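PDB 3IBT: 1H-3-hydroxy-4-oxoquinoline 2,4-dioxygenase from Pseudomonas putida, which catalyses the cofactor-independent dioxygenation of 3-hydroxy-1H-quinolin-4-one, opening its ring to give N-formylanthranilate and carbon monoxide. Local coordinates for residues S28-D33 and G66-Q71; R56-K61 and G175-R180; G97-I102 and E186-T191. All blocks are in the same frame, centred on the assembly; numbering follows the deposited sequence.

Interaction 1: S28-D33 and G66-Q71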
loop_
_atom_site.group_PDB
_atom_site.type_symbol
_atom_site.label_atom_id
_atom_site.label_comp_id
_atom_site.label_asym_id
_atom_site.label_seq_id
_atom_site.Cartn_x
_atom_site.Cartn_y
_atom_site.Cartn_z
ATOM N N SER A 28 0.314 1.188 4.455
ATOM C CA SER A 28 1.557 0.729 3.804
ATOM C C SER A 28 1.540 -0.658 3.034
ATOM O O SER A 28 0.513 -1.332 2.926
ATOM C CB SER A 28 2.667 0.710 4.847
ATOM O OG SER A 28 2.705 -0.572 5.418
ATOM N N GLY A 29 2.688 -1.079 2.509
ATOM C CA GLY A 29 2.823 -2.442 2.034
ATOM C C GLY A 29 3.235 -3.339 3.180
ATOM O O GLY A 29 3.290 -2.889 4.343
ATOM N N TRP A 30 3.488 -4.617 2.859
ATOM C CA TRP A 30 3.989 -5.604 3.833
ATOM C C TRP A 30 5.383 -5.198 4.227
ATOM O O TRP A 30 6.109 -4.635 3.398
ATOM C CB TRP A 30 4.065 -7.000 3.207
ATOM C CG TRP A 30 2.730 -7.609 2.957
ATOM C CD1 TRP A 30 1.938 -7.436 1.849
ATOM C CD2 TRP A 30 2.011 -8.492 3.836
ATOM N NE1 TRP A 30 0.768 -8.158 1.988
ATOM C CE2 TRP A 30 0.789 -8.816 3.194
ATOM C CE3 TRP A 30 2.288 -9.052 5.104
ATOM C CZ2 TRP A 30 -0.161 -9.680 3.774
ATOM C CZ3 TRP A 30 1.339 -9.896 5.686
ATOM C CH2 TRP A 30 0.130 -10.200 5.024
ATOM N N CYS A 31 5.756 -5.456 5.472
ATOM C CA CYS A 31 7.102 -5.142 5.905
ATOM C C CYS A 31 7.442 -3.666 5.797
ATOM O O CYS A 31 8.612 -3.303 5.543
ATOM C CB CYS A 31 8.089 -5.932 5.076
ATOM S SG CYS A 31 8.037 -7.641 5.536
ATOM N N GLN A 32 6.412 -2.830 5.961
ATOM C CA GLN A 32 6.557 -1.376 6.018
ATOM C C GLN A 32 5.809 -0.766 7.200
ATOM O O GLN A 32 4.993 -1.417 7.902
ATOM C CB GLN A 32 6.056 -0.695 4.762
ATOM C CG GLN A 32 7.069 -0.504 3.727
ATOM C CD GLN A 32 6.401 -0.445 2.364
ATOM O OE1 GLN A 32 5.270 -0.916 2.217
ATOM N NE2 GLN A 32 7.074 0.160 1.364
ATOM N N ASP A 33 6.066 0.527 7.361
ATOM C CA ASP A 33 5.544 1.215 8.476
ATOM C C ASP A 33 4.771 2.495 8.191
ATOM O O ASP A 33 4.673 2.910 7.040
ATOM C CB ASP A 33 6.661 1.510 9.424
ATOM C CG ASP A 33 6.163 1.503 10.774
ATOM O OD1 ASP A 33 4.998 1.037 10.855
ATOM O OD2 ASP A 33 6.856 1.938 11.730
ATOM N N GLY A 66 -0.910 -15.829 15.169
ATOM C CA GLY A 66 -1.002 -16.720 14.025
ATOM C C GLY A 66 -0.524 -16.013 12.784
ATOM O O GLY A 66 -0.466 -14.777 12.732
ATOM N N ASP A 67 -0.145 -16.794 11.788
ATOM C CA ASP A 67 0.041 -16.205 10.488
ATOM C C ASP A 67 -1.387 -15.840 10.074
ATOM O O ASP A 67 -2.348 -16.163 10.816
ATOM C CB ASP A 67 0.739 -17.175 9.519
ATOM C CG ASP A 67 -0.228 -17.877 8.603
ATOM O OD1 ASP A 67 -0.834 -18.883 9.030
ATOM O OD2 ASP A 67 -0.387 -17.403 7.460
ATOM N N PHE A 68 -1.532 -15.170 8.928
ATOM C CA PHE A 68 -2.829 -14.609 8.529
ATOM C C PHE A 68 -2.929 -14.361 7.024
ATOM O O PHE A 68 -1.922 -14.392 6.308
ATOM C CB PHE A 68 -3.121 -13.312 9.324
ATOM C CG PHE A 68 -1.951 -12.361 9.374
ATOM C CD1 PHE A 68 -1.694 -11.482 8.311
ATOM C CD2 PHE A 68 -1.080 -12.364 10.462
ATOM C CE1 PHE A 68 -0.588 -10.599 8.346
ATOM C CE2 PHE A 68 0.024 -11.496 10.508
ATOM C CZ PHE A 68 0.276 -10.618 9.437
ATOM N N ASP A 69 -4.160 -14.139 6.565
ATOM C CA ASP A 69 -4.446 -13.776 5.174
ATOM C C ASP A 69 -4.324 -12.256 5.018
ATOM O O ASP A 69 -4.472 -11.478 5.997
ATOM C CB ASP A 69 -5.900 -14.139 4.773
ATOM C CG ASP A 69 -6.090 -15.599 4.258
ATOM O OD1 ASP A 69 -5.297 -16.122 3.427
ATOM O OD2 ASP A 69 -7.117 -16.215 4.638
ATOM N N SER A 70 -4.091 -11.866 3.767
ATOM C CA SER A 70 -4.328 -10.521 3.248
ATOM C C SER A 70 -5.789 -10.097 3.473
ATOM O O SER A 70 -6.116 -8.889 3.466
ATOM C CB SER A 70 -3.979 -10.458 1.739
ATOM O OG SER A 70 -4.792 -9.537 1.031
ATOM N N GLN A 71 -6.656 -11.098 3.654
ATOM C CA GLN A 71 -8.086 -10.871 3.954
ATOM C C GLN A 71 -8.407 -10.557 5.416
ATOM O O GLN A 71 -9.384 -9.851 5.686
ATOM C CB GLN A 71 -8.961 -12.019 3.439
ATOM C CG GLN A 71 -9.444 -11.772 2.033
ATOM C CD GLN A 71 -9.676 -13.035 1.285
ATOM O OE1 GLN A 71 -9.284 -14.127 1.725
ATOM N NE2 GLN A 71 -10.331 -12.916 0.135
#

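Interaction 2: R56-K61 and G175-R180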
loop_
_atom_site.group_PDB
_atom_site.type_symbol
_atom_site.label_atom_id
_atom_site.label_comp_id
_atom_site.label_asym_id
_atom_site.label_seq_id
_atom_site.Cartn_x
_atom_site.Cartn_y
_atom_site.Cartn_z
ATOM N N ARG A 56 -0.930 -5.711 11.366
ATOM C CA ARG A 56 -0.571 -6.870 12.189
ATOM C C ARG A 56 0.926 -7.187 12.142
ATOM O O ARG A 56 1.487 -7.344 11.067
ATOM C CB ARG A 56 -1.322 -8.117 11.716
ATOM C CG ARG A 56 -2.439 -8.538 12.615
ATOM C CD ARG A 56 -3.083 -9.890 12.169
ATOM N NE ARG A 56 -4.563 -9.749 12.440
ATOM C CZ ARG A 56 -5.150 -10.046 13.682
ATOM N NH1 ARG A 56 -4.387 -10.543 14.804
ATOM N NH2 ARG A 56 -6.515 -9.839 13.785
ATOM N N GLY A 57 1.581 -7.281 13.288
ATOM C CA GLY A 57 2.969 -7.737 13.311
ATOM C C GLY A 57 3.972 -6.675 12.937
ATOM O O GLY A 57 5.192 -6.883 13.048
ATOM N N HIS A 58 3.444 -5.534 12.498
ATOM C CA HIS A 58 4.255 -4.421 12.054
ATOM C C HIS A 58 4.414 -3.296 13.075
ATOM O O HIS A 58 5.142 -2.325 12.837
ATOM C CB HIS A 58 3.695 -3.892 10.751
ATOM C CG HIS A 58 3.932 -4.823 9.616
ATOM N ND1 HIS A 58 3.005 -5.760 9.223
ATOM C CD2 HIS A 58 5.021 -5.017 8.833
ATOM C CE1 HIS A 58 3.493 -6.462 8.213
ATOM N NE2 HIS A 58 4.714 -6.028 7.956
ATOM N N ASP A 59 3.755 -3.432 14.216
ATOM C CA ASP A 59 3.907 -2.454 15.268
ATOM C C ASP A 59 5.362 -2.411 15.782
ATOM O O ASP A 59 6.175 -3.304 15.470
ATOM C CB ASP A 59 2.888 -2.710 16.391
ATOM C CG ASP A 59 2.852 -4.172 16.855
ATOM O OD1 ASP A 59 2.747 -5.092 15.979
ATOM O OD2 ASP A 59 2.902 -4.384 18.108
ATOM N N ALA A 60 5.685 -1.352 16.534
ATOM C CA ALA A 60 6.995 -1.195 17.181
ATOM C C ALA A 60 7.353 -2.418 18.039
ATOM O O ALA A 60 8.520 -2.647 18.382
ATOM C CB ALA A 60 7.019 0.084 18.029
ATOM N N LYS A 61 6.342 -3.209 18.371
ATOM C CA LYS A 61 6.553 -4.356 19.218
ATOM C C LYS A 61 6.631 -5.639 18.407
ATOM O O LYS A 61 6.695 -6.749 18.960
ATOM C CB LYS A 61 5.455 -4.431 20.281
ATOM C CG LYS A 61 5.697 -3.549 21.504
ATOM C CD LYS A 61 6.610 -4.231 22.501
ATOM C CE LYS A 61 5.986 -4.188 23.908
ATOM N NZ LYS A 61 5.871 -2.780 24.433
ATOM N N GLY A 175 12.326 -12.255 9.228
ATOM C CA GLY A 175 12.244 -13.175 8.088
ATOM C C GLY A 175 10.889 -13.844 7.934
ATOM O O GLY A 175 10.390 -13.995 6.814
ATOM N N GLU A 176 10.292 -14.235 9.065
ATOM C CA GLU A 176 8.927 -14.783 9.080
ATOM C C GLU A 176 7.840 -13.793 8.553
ATOM O O GLU A 176 6.759 -14.191 8.084
ATOM C CB GLU A 176 8.597 -15.325 10.471
ATOM C CG GLU A 176 9.357 -16.612 10.808
ATOM C CD GLU A 176 8.598 -17.379 11.985
ATOM O OE1 GLU A 176 7.582 -16.808 12.628
ATOM O OE2 GLU A 176 9.151 -18.526 12.342
HETATM N N MSE A 177 8.123 -12.504 8.607
HETATM C CA MSE A 177 7.205 -11.598 7.988
HETATM C C MSE A 177 7.556 -11.451 6.501
HETATM O O MSE A 177 6.676 -11.496 5.646
HETATM C CB MSE A 177 7.196 -10.270 8.711
HETATM C CG MSE A 177 6.043 -9.366 8.299
HETATM SE SE MSE A 177 4.261 -10.017 8.827
HETATM C CE MSE A 177 4.527 -9.887 10.832
ATOM N N TRP A 178 8.838 -11.295 6.185
ATOM C CA TRP A 178 9.226 -11.179 4.795
ATOM C C TRP A 178 8.581 -12.313 3.953
ATOM O O TRP A 178 8.163 -12.133 2.784
ATOM C CB TRP A 178 10.762 -11.155 4.628
ATOM C CG TRP A 178 11.093 -10.921 3.180
ATOM C CD1 TRP A 178 11.544 -11.839 2.293
ATOM C CD2 TRP A 178 10.893 -9.706 2.432
ATOM N NE1 TRP A 178 11.683 -11.269 1.047
ATOM C CE2 TRP A 178 11.282 -9.962 1.106
ATOM C CE3 TRP A 178 10.445 -8.425 2.763
ATOM C CZ2 TRP A 178 11.229 -8.982 0.098
ATOM C CZ3 TRP A 178 10.375 -7.454 1.759
ATOM C CH2 TRP A 178 10.772 -7.740 0.451
ATOM N N GLN A 179 8.493 -13.476 4.585
ATOM C CA GLN A 179 8.029 -14.680 3.941
ATOM C C GLN A 179 6.531 -14.685 3.846
ATOM O O GLN A 179 5.997 -14.908 2.772
ATOM C CB GLN A 179 8.524 -15.898 4.700
ATOM C CG GLN A 179 10.023 -16.122 4.539
ATOM C CD GLN A 179 10.575 -17.150 5.519
ATOM O OE1 GLN A 179 9.822 -17.870 6.186
ATOM N NE2 GLN A 179 11.903 -17.228 5.604
ATOM N N ARG A 180 5.841 -14.431 4.958
ATOM C CA ARG A 180 4.385 -14.347 4.901
ATOM C C ARG A 180 3.975 -13.433 3.728
ATOM O O ARG A 180 3.054 -13.746 2.963
ATOM C CB ARG A 180 3.777 -13.876 6.233
ATOM C CG ARG A 180 2.261 -13.604 6.120
ATOM C CD ARG A 180 1.389 -14.179 7.224
ATOM N NE ARG A 180 1.642 -13.512 8.498
ATOM C CZ ARG A 180 2.463 -13.974 9.436
ATOM N NH1 ARG A 180 2.644 -13.280 10.551
ATOM N NH2 ARG A 180 3.104 -15.124 9.258
#

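Interaction 3: G97-I102 and E186-T191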
loop_
_atom_site.group_PDB
_atom_site.type_symbol
_atom_site.label_atom_id
_atom_site.label_comp_id
_atom_site.label_asym_id
_atom_site.label_seq_id
_atom_site.Cartn_x
_atom_site.Cartn_y
_atom_site.Cartn_z
ATOM N N GLY A 97 -0.332 -3.402 -0.193
ATOM C CA GLY A 97 -1.384 -2.883 0.679
ATOM C C GLY A 97 -2.661 -2.660 -0.125
ATOM O O GLY A 97 -3.752 -2.689 0.417
ATOM N N CYS A 98 -2.534 -2.463 -1.427
ATOM C CA CYS A 98 -3.676 -2.218 -2.268
ATOM C C CYS A 98 -4.696 -3.352 -2.345
ATOM O O CYS A 98 -5.917 -3.088 -2.290
ATOM C CB CYS A 98 -3.176 -1.873 -3.650
ATOM S SG CYS A 98 -1.962 -0.488 -3.565
ATOM N N TRP A 99 -4.218 -4.595 -2.492
ATOM C CA TRP A 99 -5.071 -5.768 -2.313
ATOM C C TRP A 99 -6.017 -5.568 -1.095
ATOM O O TRP A 99 -7.215 -5.842 -1.205
ATOM C CB TRP A 99 -4.253 -7.058 -2.084
ATOM C CG TRP A 99 -3.332 -7.420 -3.149
ATOM C CD1 TRP A 99 -1.969 -7.263 -3.151
ATOM C CD2 TRP A 99 -3.682 -8.011 -4.406
ATOM N NE1 TRP A 99 -1.458 -7.699 -4.351
ATOM C CE2 TRP A 99 -2.482 -8.152 -5.145
ATOM C CE3 TRP A 99 -4.901 -8.388 -5.001
ATOM C CZ2 TRP A 99 -2.457 -8.681 -6.440
ATOM C CZ3 TRP A 99 -4.875 -8.921 -6.309
ATOM C CH2 TRP A 99 -3.658 -9.060 -7.008
ATOM N N VAL A 100 -5.491 -5.111 0.050
ATOM C CA VAL A 100 -6.342 -4.789 1.226
ATOM C C VAL A 100 -7.343 -3.628 0.949
ATOM O O VAL A 100 -8.538 -3.738 1.190
ATOM C CB VAL A 100 -5.457 -4.459 2.485
ATOM C CG1 VAL A 100 -6.300 -4.124 3.699
ATOM C CG2 VAL A 100 -4.451 -5.596 2.773
ATOM N N ASN A 101 -6.821 -2.521 0.434
ATOM C CA ASN A 101 -7.617 -1.390 -0.015
ATOM C C ASN A 101 -8.842 -1.810 -0.860
ATOM O O ASN A 101 -9.998 -1.506 -0.500
ATOM C CB ASN A 101 -6.706 -0.456 -0.813
ATOM C CG ASN A 101 -7.348 0.874 -1.125
ATOM O OD1 ASN A 101 -8.580 1.021 -1.083
ATOM N ND2 ASN A 101 -6.513 1.865 -1.458
ATOM N N ILE A 102 -8.595 -2.529 -1.959
ATOM C CA ILE A 102 -9.680 -2.934 -2.826
ATOM C C ILE A 102 -10.651 -3.892 -2.153
ATOM O O ILE A 102 -11.855 -3.873 -2.427
ATOM C CB ILE A 102 -9.148 -3.479 -4.150
ATOM C CG1 ILE A 102 -8.377 -2.366 -4.826
ATOM C CG2 ILE A 102 -10.267 -3.876 -5.093
ATOM C CD1 ILE A 102 -9.190 -1.132 -5.050
ATOM N N GLU A 186 1.993 -13.521 -3.507
ATOM C CA GLU A 186 1.953 -14.628 -4.431
ATOM C C GLU A 186 0.534 -15.134 -4.477
ATOM O O GLU A 186 -0.076 -15.102 -5.523
ATOM C CB GLU A 186 2.916 -15.745 -4.032
ATOM C CG GLU A 186 3.625 -16.395 -5.233
ATOM C CD GLU A 186 4.465 -17.654 -4.893
ATOM O OE1 GLU A 186 4.377 -18.201 -3.757
ATOM O OE2 GLU A 186 5.206 -18.122 -5.802
ATOM N N ALA A 187 -0.019 -15.559 -3.352
ATOM C CA ALA A 187 -1.423 -16.017 -3.341
ATOM C C ALA A 187 -2.425 -15.101 -4.144
ATOM O O ALA A 187 -3.226 -15.605 -4.975
ATOM C CB ALA A 187 -1.892 -16.225 -1.927
ATOM N N ASN A 188 -2.355 -13.780 -3.932
ATOM C CA ASN A 188 -3.313 -12.863 -4.539
ATOM C C ASN A 188 -3.190 -12.838 -6.059
ATOM O O ASN A 188 -4.189 -12.863 -6.785
ATOM C CB ASN A 188 -3.139 -11.458 -3.984
ATOM C CG ASN A 188 -3.353 -11.382 -2.495
ATOM O OD1 ASN A 188 -4.396 -11.771 -2.004
ATOM N ND2 ASN A 188 -2.363 -10.886 -1.773
ATOM N N TYR A 189 -1.968 -12.802 -6.550
ATOM C CA TYR A 189 -1.814 -12.867 -7.997
ATOM C C TYR A 189 -2.453 -14.096 -8.618
ATOM O O TYR A 189 -3.087 -13.989 -9.668
ATOM C CB TYR A 189 -0.359 -12.747 -8.396
ATOM C CG TYR A 189 0.068 -11.311 -8.382
ATOM C CD1 TYR A 189 0.561 -10.741 -7.232
ATOM C CD2 TYR A 189 -0.064 -10.518 -9.516
ATOM C CE1 TYR A 189 0.939 -9.438 -7.213
ATOM C CE2 TYR A 189 0.322 -9.215 -9.498
ATOM C CZ TYR A 189 0.819 -8.686 -8.333
ATOM O OH TYR A 189 1.185 -7.374 -8.276
ATOM N N ARG A 190 -2.324 -15.231 -7.916
ATOM C CA ARG A 190 -2.827 -16.545 -8.337
ATOM C C ARG A 190 -4.320 -16.576 -8.289
ATOM O O ARG A 190 -4.943 -17.288 -9.038
ATOM C CB ARG A 190 -2.333 -17.623 -7.387
ATOM C CG ARG A 190 -0.838 -17.726 -7.299
ATOM C CD ARG A 190 -0.264 -19.003 -7.971
ATOM N NE ARG A 190 1.137 -19.186 -7.575
ATOM C CZ ARG A 190 1.546 -19.491 -6.329
ATOM N NH1 ARG A 190 0.685 -19.675 -5.296
ATOM N NH2 ARG A 190 2.848 -19.613 -6.106
ATOM N N THR A 191 -4.903 -15.812 -7.379
ATOM C CA THR A 191 -6.347 -15.761 -7.270
ATOM C C THR A 191 -6.966 -14.909 -8.383
ATOM O O THR A 191 -7.906 -15.336 -9.055
ATOM C CB THR A 191 -6.721 -15.259 -5.869
ATOM O OG1 THR A 191 -6.176 -16.184 -4.923
ATOM C CG2 THR A 191 -8.249 -15.123 -5.667
#

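Interaction 1: S28-D33 and G66-Q71
Just ahead of W30, whose ring reaches F68 and S70, the hydroxyl S28 OG donates to G29 O at 2.6 Å, meeting a carbonyl lone pair in plane at a C=O...donor angle of 134°. This local bond lies at the start of the loop that follows strand 23-27 of the alpha/beta-hydrolase fold, the loop that in hydrolases of this family usually supplies part of the oxyanion hole. A type II beta turn from G29 to Q32 shapes it. W30, C31 and Q32 are inferred substrate-binding residues, so the turn probably presents W30 to the pocket while its indole reaches back to residues 68-70 for support. The two aromatic rings approach from opposite directions and meet rim to rim. F68 CE1 sits 3.4 Å from W30 CZ3, and W30 CH2 lies as near to that same carbon. The planes differ by just 9°, yet the six-membered ring of W30 and the ring of F68 have centroids 5.7 Å apart and neither covers the other's face, so dispersion between rims, not a stack, joins them. The phenyl group gets there because F68 CG lies between its backbone N and carbonyl carbon (chi1 47°). Aromatic residues suit both places, since each long flat side chain bridges backbones that stay well apart. R180 of helix 175-192 makes a cation-pi contact with F68, and the same helix packs on W30 through R180, A181 and E184. Where helix 70-83 begins, a small residue is apt: S70 comes close to the indole with little bulk. Its CA lies near the indole plane, at the edge, 4.3 Å from W30 CZ2.

Interaction 2: R56-K61 and G175-R180
M177, a selenomethionine in the crystal, crosses the imidazole of H58 obliquely, and these two side chains carry most of the contact. M177 CG comes within 3.6 Å of H58 NE2, while SE is 3.7 Å from H58 CE1. Measured to the centroid of the H58 ring, the selenium is 4.4 Å away and 46° off the normal, an oblique sulfur-aromatic type of approach. The chain of M177 is bent at chi2 and chi3 (67° and 65°), which curls the terminal methyl back onto the loop, where CE rests 3.6 Å from G57 CA. Glycine suits that point twice over: its phi is positive, and a CB would point straight into the methyl. The flexible selenoether chain follows both a ring and a bare backbone. Outward from this shell, the imidazole is held at its two nitrogens. H58 ND1 donates to R56 O over 2.9 Å, a weak, bent bond, and H58 NE2 receives the backbone N-H of C31, an inferred substrate-binding residue. F173 adds an edge-to-face ring contact. R56 itself turns its guanidinium away from helix 175-192 to a salt bridge with D76, so the loop after strand 49-53 is tied into the alpha/beta-hydrolase core while M177 brings a helix of the cap against it. With one nitrogen donating and the other accepting, H58 is probably neutral with its proton on ND1, a polar ring well suited to lie against an apolar, polarisable selenium chain.

Interaction 3: G97-I102 and E186-T191
W99 and N188 both set CG anti to the carbonyl carbon (chi1 -59° and -60°), and from facing helices these torsions slide the indole and the amide past each other in opposite directions. N188 CB consequently lies over the centre of the six-membered ring of W99, 3.4 Å from its centroid, in a CH-pi contact close to the ring normal. Further along, the amide runs over the pyrrole part of the indole, with N188 ND2 3.9 Å from W99 CG and the amide plane 23° from that of the ring. Y189 takes the indole differently. Its ring receives the edge of W99 on one face, a T-shaped pair with planes at 76° and six-membered-ring centroids 5.1 Å apart. The touching edge atom is W99 CZ2, 3.6 Å from Y189 CE1 and offset toward the rim. Tryptophan suits this place because it offers a broad face to one residue and a long edge to the next. The contact joins helix 97-107, which follows the nucleophile-elbow position of the alpha/beta-hydrolase fold, to helix 175-192 in the cap inserted between strands 115-119 and 207-212. W121 meets W99 edge to face and the ring of W192 meets it at a shallower angle, while the hydroxyl of Y189 is hydrogen-bonded to L122 O. An alanine here in place of W99 would remove the indole and is likely both to open a gap between the helices and to leave the N188 methylene and the Y189 face without an aromatic partner. Across this interface the cap is thus held to the core by dispersion and weak ring electrostatics, with the side chain of N188 offering its CB methylene as well as its amide to the indole.

Helix 175-192 carries one side of both interaction 2 and interaction 3, whose centres lie about 17 Å apart, and it also covers W30 of interaction 1 between them. Interactions 1 and 2 are the closer pair, with centres about 7 Å apart: C31 N reaches H58 NE2 at 2.8 Å, and F68 is touched by both R56 and R180. Interactions 1 and 3 meet at S70, whose OG lies 4.0 Å from W99 CB. Interaction 1 supplies the inferred substrate-binding residues W30, C31 and Q32; the other two pack behind or beside them. M177 comes about 4 Å from C31 between side chains, and W99 about 7 Å from S95.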